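Local structure of probable amino acid aminotransferase (Mycobacterium tuberculosis, 6Q1S) at residues D30-T35 with R58-P63; D124-I129 with A260-L265. The protein belongs to the class IV aminotransferase family, and in this structure holds 4'-deoxy-4'-aminopyridoxal-5'-phosphate together with 2-oxoglutaric acid. All coordinates share one frame; numbering follows the deposited sequence.

Contact 1: residues D30-T35 with R58-P63; sequences DGVFET and RLMDLP
M60 sets its CG anti to its own carbonyl carbon (chi1 -76°) and then bends at both chi2 and chi3, a bent shape that lays CG against V32 and carries the methyl on toward D30 and G31. V32 answers with CG1, likewise anti to its carbonyl carbon, which meets M60 CG at 3.7 Å as the two side chains slide past each other. A thioether is flexible enough to curl in this way and apolar enough for the buried setting. L62 comes from the same turn and meets V32 tip to tip: its CD1 stands 3.9 Å from V32 CG1 and 4.0 Å from V32 CG2, wedged against both branches of the valine. The same L62 CD1 also lies 4.3 Å from CA of G31, where an almost fully extended backbone suits glycine. At the far end M60 CE comes within 3.1 Å of D30 OD2. That carboxylate is anchored elsewhere, OD1 by a salt bridge to R97, which also donates to M60 O and so joins both segments. D61, with its positive phi, is the C-prime residue of a Schellman motif, with D61 N hydrogen-bonded to R58 O at 3.3 Å. The contact thus packs the Schellman-terminated end of helix 46-59 against the start of strand 31-39 in the antiparallel sheet of this class IV aminotransferase.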
ATOM      1  N   ASP B  30      -3.635   5.529  -3.644  1.00 18.74           N
ATOM      2  CA  ASP B  30      -3.599   6.772  -2.876  1.00 21.07           C
ATOM      3  C   ASP B  30      -5.028   7.150  -2.511  1.00 20.87           C
ATOM      4  O   ASP B  30      -5.706   7.883  -3.232  1.00 24.22           O
ATOM      5  CB  ASP B  30      -2.915   7.871  -3.680  1.00 25.30           C
ATOM      6  CG  ASP B  30      -2.495   9.045  -2.828  1.00 29.30           C
ATOM      7  OD1 ASP B  30      -1.992  10.039  -3.391  1.00 32.31           O
ATOM      8  OD2 ASP B  30      -2.631   8.966  -1.590  1.00 32.09           O
ATOM      9  N   GLY B  31      -5.486   6.651  -1.371  1.00 18.85           N
ATOM     10  CA  GLY B  31      -6.823   6.966  -0.902  1.00 19.25           C
ATOM     11  C   GLY B  31      -7.104   6.232   0.389  1.00 19.66           C
ATOM     12  O   GLY B  31      -6.284   5.451   0.877  1.00 19.63           O
ATOM     13  N   VAL B  32      -8.286   6.500   0.942  1.00 20.07           N
ATOM     14  CA  VAL B  32      -8.731   5.862   2.172  1.00 20.54           C
ATOM     15  C   VAL B  32     -10.080   5.205   1.913  1.00 20.87           C
ATOM     16  O   VAL B  32     -10.796   5.551   0.970  1.00 20.82           O
ATOM     17  CB  VAL B  32      -8.827   6.861   3.344  1.00 20.83           C
ATOM     18  CG1 VAL B  32      -7.480   7.523   3.585  1.00 20.87           C
ATOM     19  CG2 VAL B  32      -9.901   7.903   3.073  1.00 21.02           C
ATOM     20  N   PHE B  33     -10.426   4.243   2.767  1.00 21.26           N
ATOM     21  CA  PHE B  33     -11.697   3.553   2.615  1.00 21.65           C
ATOM     22  C   PHE B  33     -12.188   3.062   3.967  1.00 22.20           C
ATOM     23  O   PHE B  33     -11.473   3.099   4.971  1.00 22.26           O
ATOM     24  CB  PHE B  33     -11.592   2.390   1.618  1.00 21.47           C
ATOM     25  CG  PHE B  33     -11.030   1.126   2.202  1.00 21.58           C
ATOM     26  CD1 PHE B  33      -9.667   0.979   2.393  1.00 21.26           C
ATOM     27  CD2 PHE B  33     -11.865   0.072   2.532  1.00 22.04           C
ATOM     28  CE1 PHE B  33      -9.148  -0.192   2.923  1.00 21.40           C
ATOM     29  CE2 PHE B  33     -11.355  -1.101   3.062  1.00 22.18           C
ATOM     30  CZ  PHE B  33      -9.994  -1.232   3.256  1.00 21.95           C
ATOM     31  N   GLU B  34     -13.439   2.602   3.973  1.00 22.65           N
ATOM     32  CA  GLU B  34     -14.077   2.023   5.143  1.00 23.24           C
ATOM     33  C   GLU B  34     -14.931   0.850   4.695  1.00 23.53           C
ATOM     34  O   GLU B  34     -15.401   0.809   3.557  1.00 23.39           O
ATOM     35  CB  GLU B  34     -14.941   3.050   5.889  1.00 23.66           C
ATOM     36  CG  GLU B  34     -14.151   4.024   6.746  1.00 23.57           C
ATOM     37  CD  GLU B  34     -13.457   3.343   7.905  1.00 23.74           C
ATOM     38  OE1 GLU B  34     -14.028   2.376   8.453  1.00 24.18           O
ATOM     39  OE2 GLU B  34     -12.344   3.772   8.272  1.00 23.47           O
ATOM     40  N   THR B  35     -15.133  -0.104   5.600  1.00 23.96           N
ATOM     41  CA  THR B  35     -15.952  -1.278   5.322  1.00 24.33           C
ATOM     42  C   THR B  35     -17.034  -1.389   6.382  1.00 25.05           C
ATOM     43  O   THR B  35     -16.738  -1.380   7.580  1.00 25.28           O
ATOM     44  CB  THR B  35     -15.114  -2.561   5.291  1.00 24.20           C
ATOM     45  OG1 THR B  35     -14.212  -2.520   4.178  1.00 23.59           O
ATOM     46  CG2 THR B  35     -16.014  -3.782   5.161  1.00 24.69           C
ATOM     47  N   ARG B  58      -7.642  13.116   6.964  1.00 26.00           N
ATOM     48  CA  ARG B  58      -6.745  14.145   7.480  1.00 28.19           C
ATOM     49  C   ARG B  58      -5.298  13.673   7.471  1.00 28.67           C
ATOM     50  O   ARG B  58      -4.395  14.426   7.089  1.00 32.04           O
ATOM     51  CB  ARG B  58      -7.147  14.534   8.903  1.00 30.37           C
ATOM     52  CG  ARG B  58      -6.387  15.738   9.446  1.00 32.22           C
ATOM     53  CD  ARG B  58      -6.598  15.909  10.941  1.00 33.80           C
ATOM     54  NE  ARG B  58      -6.240  14.693  11.668  1.00 33.93           N
ATOM     55  CZ  ARG B  58      -6.258  14.576  12.992  1.00 33.26           C
ATOM     56  NH1 ARG B  58      -6.622  15.601  13.751  1.00 33.54           N
ATOM     57  NH2 ARG B  58      -5.916  13.425  13.558  1.00 32.22           N
ATOM     58  N   LEU B  59      -5.061  12.426   7.882  1.00 25.65           N
ATOM     59  CA  LEU B  59      -3.717  11.865   7.850  1.00 22.93           C
ATOM     60  C   LEU B  59      -3.178  11.726   6.436  1.00 22.43           C
ATOM     61  O   LEU B  59      -1.958  11.652   6.255  1.00 21.71           O
ATOM     62  CB  LEU B  59      -3.704  10.502   8.542  1.00 21.95           C
ATOM     63  CG  LEU B  59      -3.942  10.519  10.052  1.00 21.78           C
ATOM     64  CD1 LEU B  59      -4.436   9.165  10.534  1.00 22.03           C
ATOM     65  CD2 LEU B  59      -2.671  10.920  10.781  1.00 22.94           C
ATOM     66  N   MET B  60      -4.051  11.691   5.433  1.00 24.13           N
ATOM     67  CA  MET B  60      -3.641  11.511   4.049  1.00 22.00           C
ATOM     68  C   MET B  60      -3.700  12.800   3.247  1.00 22.04           C
ATOM     69  O   MET B  60      -3.569  12.756   2.019  1.00 23.20           O
ATOM     70  CB  MET B  60      -4.498  10.434   3.390  1.00 20.52           C
ATOM     71  CG  MET B  60      -4.097   9.035   3.806  1.00 19.82           C
ATOM     72  SD  MET B  60      -2.715   8.444   2.817  1.00 19.30           S
ATOM     73  CE  MET B  60      -3.549   8.136   1.267  1.00 19.05           C
ATOM     74  N   ASP B  61      -3.884  13.941   3.913  1.00 20.82           N
ATOM     75  CA  ASP B  61      -3.934  15.245   3.252  1.00 20.07           C
ATOM     76  C   ASP B  61      -4.965  15.247   2.129  1.00 19.69           C
ATOM     77  O   ASP B  61      -4.750  15.808   1.051  1.00 19.38           O
ATOM     78  CB  ASP B  61      -2.550  15.651   2.743  1.00 19.43           C
ATOM     79  CG  ASP B  61      -1.517  15.687   3.850  1.00 19.58           C
ATOM     80  OD1 ASP B  61      -1.776  16.341   4.884  1.00 19.99           O
ATOM     81  OD2 ASP B  61      -0.452  15.057   3.695  1.00 19.33           O
ATOM     82  N   LEU B  62      -6.071  14.608   2.380  1.00 19.96           N
ATOM     83  CA  LEU B  62      -7.238  14.505   1.530  1.00 20.00           C
ATOM     84  C   LEU B  62      -8.274  15.541   1.939  1.00 20.44           C
ATOM     85  O   LEU B  62      -8.345  15.925   3.110  1.00 21.92           O
ATOM     86  CB  LEU B  62      -7.852  13.104   1.624  1.00 20.11           C
ATOM     87  CG  LEU B  62      -7.181  12.038   0.763  1.00 19.68           C
ATOM     88  CD1 LEU B  62      -7.591  10.647   1.213  1.00 19.88           C
ATOM     89  CD2 LEU B  62      -7.543  12.256  -0.692  1.00 19.41           C
ATOM     90  N   PRO B  63      -9.079  16.024   0.994  1.00 20.43           N
ATOM     91  CA  PRO B  63     -10.145  16.964   1.355  1.00 20.91           C
ATOM     92  C   PRO B  63     -11.048  16.374   2.423  1.00 21.42           C
ATOM     93  O   PRO B  63     -11.330  15.173   2.433  1.00 21.42           O
ATOM     94  CB  PRO B  63     -10.893  17.178   0.035  1.00 20.79           C
ATOM     95  CG  PRO B  63      -9.875  16.889  -1.018  1.00 20.19           C
ATOM     96  CD  PRO B  63      -9.011  15.793  -0.460  1.00 20.01           C
TER

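Contact 2: residues D124-I129 with A260-L265; sequences DGVSAI and ARVHTL
This is a parallel beta pairing interrupted by a corner, joining the start of strand 126-132 to strand 258-265 in the mixed sheet of the class IV aminotransferase fold. V126 pairs with V262 and A128 with L265, so residues 262-265 hold one residue more than 126-128, and H263 lies where the chain turns. Before that corner the short strands 126-129 and 260-262 are inclined at 55°.

Three backbone hydrogen bonds fix the register: V126 N to R261 O (3.0 Å), H263 N to V126 O (3.2 Å, more bent, with 145° at the hydrogen) and A128 N to T264 O (2.8 Å). G125 leads into them just after helix 116-123. Its positive phi is one that glycine adopts readily, and its bare CA lies 3.4 Å from R261 O.

On the face that carries V126, A128, V262 and L265 the contact is aliphatic. V126 CG1 touches A260 CB at 3.9 Å, and A128 CB fits against V262 CG1 at the same distance; small alanines leave room for the branched valines, and L252 of strand 249-254 packs on both valines. L265 brings CD1 to 3.7 Å from A128 O.

S127 and T264 point to the other face, where their CB atoms meet. Here H263 takes the hindered chi1 of 58°, with CG between its backbone N and carbonyl carbon, which turns the imidazole back over strand 126-129. V126 O sits above the centre of one ring face, while D124 O approaches the edge. T264 OG1 lies in the ring plane and is hydrogen-bonded to H263 ND1 at 2.6 Å, which restrains the ring's turning about CB-CG.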
ATOM      1  N   ASP B 124     -16.979 -21.312  13.026  1.00 32.11           N
ATOM      2  CA  ASP B 124     -15.935 -22.281  13.334  1.00 32.20           C
ATOM      3  C   ASP B 124     -14.695 -21.659  13.958  1.00 32.56           C
ATOM      4  O   ASP B 124     -13.997 -22.335  14.721  1.00 34.30           O
ATOM      5  CB  ASP B 124     -15.530 -23.038  12.065  1.00 31.97           C
ATOM      6  CG  ASP B 124     -16.701 -23.743  11.411  1.00 32.48           C
ATOM      7  OD1 ASP B 124     -17.631 -24.152  12.139  1.00 33.21           O
ATOM      8  OD2 ASP B 124     -16.692 -23.891  10.171  1.00 32.19           O
ATOM      9  N   GLY B 125     -14.404 -20.402  13.660  1.00 31.07           N
ATOM     10  CA  GLY B 125     -13.166 -19.802  14.103  1.00 30.60           C
ATOM     11  C   GLY B 125     -12.084 -19.948  13.058  1.00 29.99           C
ATOM     12  O   GLY B 125     -12.321 -20.367  11.919  1.00 29.86           O
ATOM     13  N   VAL B 126     -10.862 -19.604  13.458  1.00 29.64           N
ATOM     14  CA  VAL B 126      -9.735 -19.579  12.537  1.00 29.04           C
ATOM     15  C   VAL B 126      -8.495 -20.112  13.236  1.00 29.14           C
ATOM     16  O   VAL B 126      -8.369 -20.051  14.462  1.00 29.48           O
ATOM     17  CB  VAL B 126      -9.448 -18.161  11.985  1.00 29.29           C
ATOM     18  CG1 VAL B 126     -10.631 -17.632  11.182  1.00 30.15           C
ATOM     19  CG2 VAL B 126      -9.088 -17.208  13.118  1.00 29.44           C
ATOM     20  N   SER B 127      -7.577 -20.639  12.435  1.00 28.87           N
ATOM     21  CA  SER B 127      -6.240 -20.981  12.886  1.00 28.85           C
ATOM     22  C   SER B 127      -5.307 -19.864  12.446  1.00 28.11           C
ATOM     23  O   SER B 127      -5.263 -19.516  11.261  1.00 29.36           O
ATOM     24  CB  SER B 127      -5.784 -22.323  12.310  1.00 29.10           C
ATOM     25  OG  SER B 127      -5.574 -22.230  10.913  1.00 28.61           O
ATOM     26  N   ALA B 128      -4.582 -19.291  13.398  1.00 28.06           N
ATOM     27  CA  ALA B 128      -3.735 -18.142  13.131  1.00 29.26           C
ATOM     28  C   ALA B 128      -2.293 -18.465  13.484  1.00 29.22           C
ATOM     29  O   ALA B 128      -2.008 -19.388  14.250  1.00 31.23           O
ATOM     30  CB  ALA B 128      -4.204 -16.910  13.918  1.00 30.94           C
ATOM     31  N   ILE B 129      -1.381 -17.698  12.898  1.00 26.96           N
ATOM     32  CA  ILE B 129       0.038 -17.790  13.209  1.00 26.79           C
ATOM     33  C   ILE B 129       0.544 -16.395  13.540  1.00 26.38           C
ATOM     34  O   ILE B 129       0.089 -15.404  12.957  1.00 25.92           O
ATOM     35  CB  ILE B 129       0.848 -18.400  12.044  1.00 27.13           C
ATOM     36  CG1 ILE B 129       0.676 -17.572  10.769  1.00 27.27           C
ATOM     37  CG2 ILE B 129       0.420 -19.839  11.795  1.00 27.04           C
ATOM     38  CD1 ILE B 129       1.612 -17.976   9.650  1.00 25.61           C
ATOM     39  N   ALA B 260     -13.876 -13.756  15.037  1.00 29.21           N
ATOM     40  CA  ALA B 260     -13.351 -15.072  14.690  1.00 29.30           C
ATOM     41  C   ALA B 260     -12.385 -15.486  15.792  1.00 29.51           C
ATOM     42  O   ALA B 260     -11.278 -14.944  15.888  1.00 29.06           O
ATOM     43  CB  ALA B 260     -12.661 -15.052  13.326  1.00 28.63           C
ATOM     44  N   ARG B 261     -12.803 -16.434  16.625  1.00 30.22           N
ATOM     45  CA  ARG B 261     -11.947 -16.894  17.709  1.00 30.50           C
ATOM     46  C   ARG B 261     -10.760 -17.671  17.157  1.00 30.21           C
ATOM     47  O   ARG B 261     -10.894 -18.456  16.215  1.00 30.74           O
ATOM     48  CB  ARG B 261     -12.727 -17.767  18.688  1.00 31.37           C
ATOM     49  CG  ARG B 261     -12.038 -17.897  20.039  1.00 31.72           C
ATOM     50  CD  ARG B 261     -12.789 -18.808  20.986  1.00 32.62           C
ATOM     51  NE  ARG B 261     -12.940 -20.147  20.429  1.00 32.90           N
ATOM     52  CZ  ARG B 261     -12.100 -21.146  20.674  1.00 33.10           C
ATOM     53  NH1 ARG B 261     -12.300 -22.337  20.129  1.00 33.39           N
ATOM     54  NH2 ARG B 261     -11.057 -20.948  21.470  1.00 33.04           N
ATOM     55  N   VAL B 262      -9.590 -17.448  17.750  1.00 30.04           N
ATOM     56  CA  VAL B 262      -8.376 -18.159  17.367  1.00 29.83           C
ATOM     57  C   VAL B 262      -8.322 -19.433  18.207  1.00 33.34           C
ATOM     58  O   VAL B 262      -7.960 -19.404  19.384  1.00 35.36           O
ATOM     59  CB  VAL B 262      -7.129 -17.296  17.568  1.00 29.33           C
ATOM     60  CG1 VAL B 262      -5.869 -18.091  17.251  1.00 29.21           C
ATOM     61  CG2 VAL B 262      -7.208 -16.038  16.714  1.00 28.64           C
ATOM     62  N   HIS B 263      -8.685 -20.562  17.596  1.00 34.01           N
ATOM     63  CA  HIS B 263      -8.638 -21.846  18.283  1.00 31.53           C
ATOM     64  C   HIS B 263      -7.277 -22.520  18.180  1.00 31.44           C
ATOM     65  O   HIS B 263      -6.993 -23.433  18.963  1.00 32.02           O
ATOM     66  CB  HIS B 263      -9.722 -22.786  17.737  1.00 31.97           C
ATOM     67  CG  HIS B 263      -9.620 -23.052  16.266  1.00 31.54           C
ATOM     68  ND1 HIS B 263      -8.564 -23.734  15.703  1.00 31.36           N
ATOM     69  CD2 HIS B 263     -10.452 -22.737  15.245  1.00 31.29           C
ATOM     70  CE1 HIS B 263      -8.745 -23.823  14.397  1.00 31.02           C
ATOM     71  NE2 HIS B 263      -9.883 -23.225  14.093  1.00 30.96           N
ATOM     72  N   THR B 264      -6.438 -22.092  17.239  1.00 30.76           N
ATOM     73  CA  THR B 264      -5.105 -22.652  17.056  1.00 30.65           C
ATOM     74  C   THR B 264      -4.160 -21.510  16.720  1.00 29.92           C
ATOM     75  O   THR B 264      -4.382 -20.787  15.744  1.00 29.35           O
ATOM     76  CB  THR B 264      -5.087 -23.707  15.943  1.00 30.69           C
ATOM     77  OG1 THR B 264      -6.136 -24.658  16.167  1.00 31.36           O
ATOM     78  CG2 THR B 264      -3.751 -24.429  15.913  1.00 30.74           C
ATOM     79  N   LEU B 265      -3.123 -21.340  17.532  1.00 29.97           N
ATOM     80  CA  LEU B 265      -2.142 -20.277  17.351  1.00 29.36           C
ATOM     81  C   LEU B 265      -0.769 -20.904  17.161  1.00 30.73           C
ATOM     82  O   LEU B 265      -0.267 -21.586  18.062  1.00 32.92           O
ATOM     83  CB  LEU B 265      -2.147 -19.320  18.545  1.00 29.46           C
ATOM     84  CG  LEU B 265      -1.198 -18.124  18.459  1.00 28.88           C
ATOM     85  CD1 LEU B 265      -1.548 -17.264  17.255  1.00 28.20           C
ATOM     86  CD2 LEU B 265      -1.254 -17.305  19.738  1.00 29.11           C
TER

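How the contacts relate
From the N terminus the chain runs through strand 3-6, helix 24-27, strand 31-39, the short strand 42-43 and helix 46-59, and contact 1 closes this last local loop, with 22 intervening residues. It goes on through helix 67-84, strands 89-96 and 106-113, which belong to the same antiparallel sheet as 3-6 and 31-39, and helix 116-123. Contact 2 then opens and closes a far wider loop of 130 residues, tying 126-132 to 258-265 in the mixed sheet. The two loops follow in series, neither nesting nor crossing. The centres of the two contacts lie about 31 Å apart on opposite sides of the chain's centre, and the side chains of V32 and A260 are each about 11 Å from a bound 4'-deoxy-4'-aminopyridoxal-5'-phosphate.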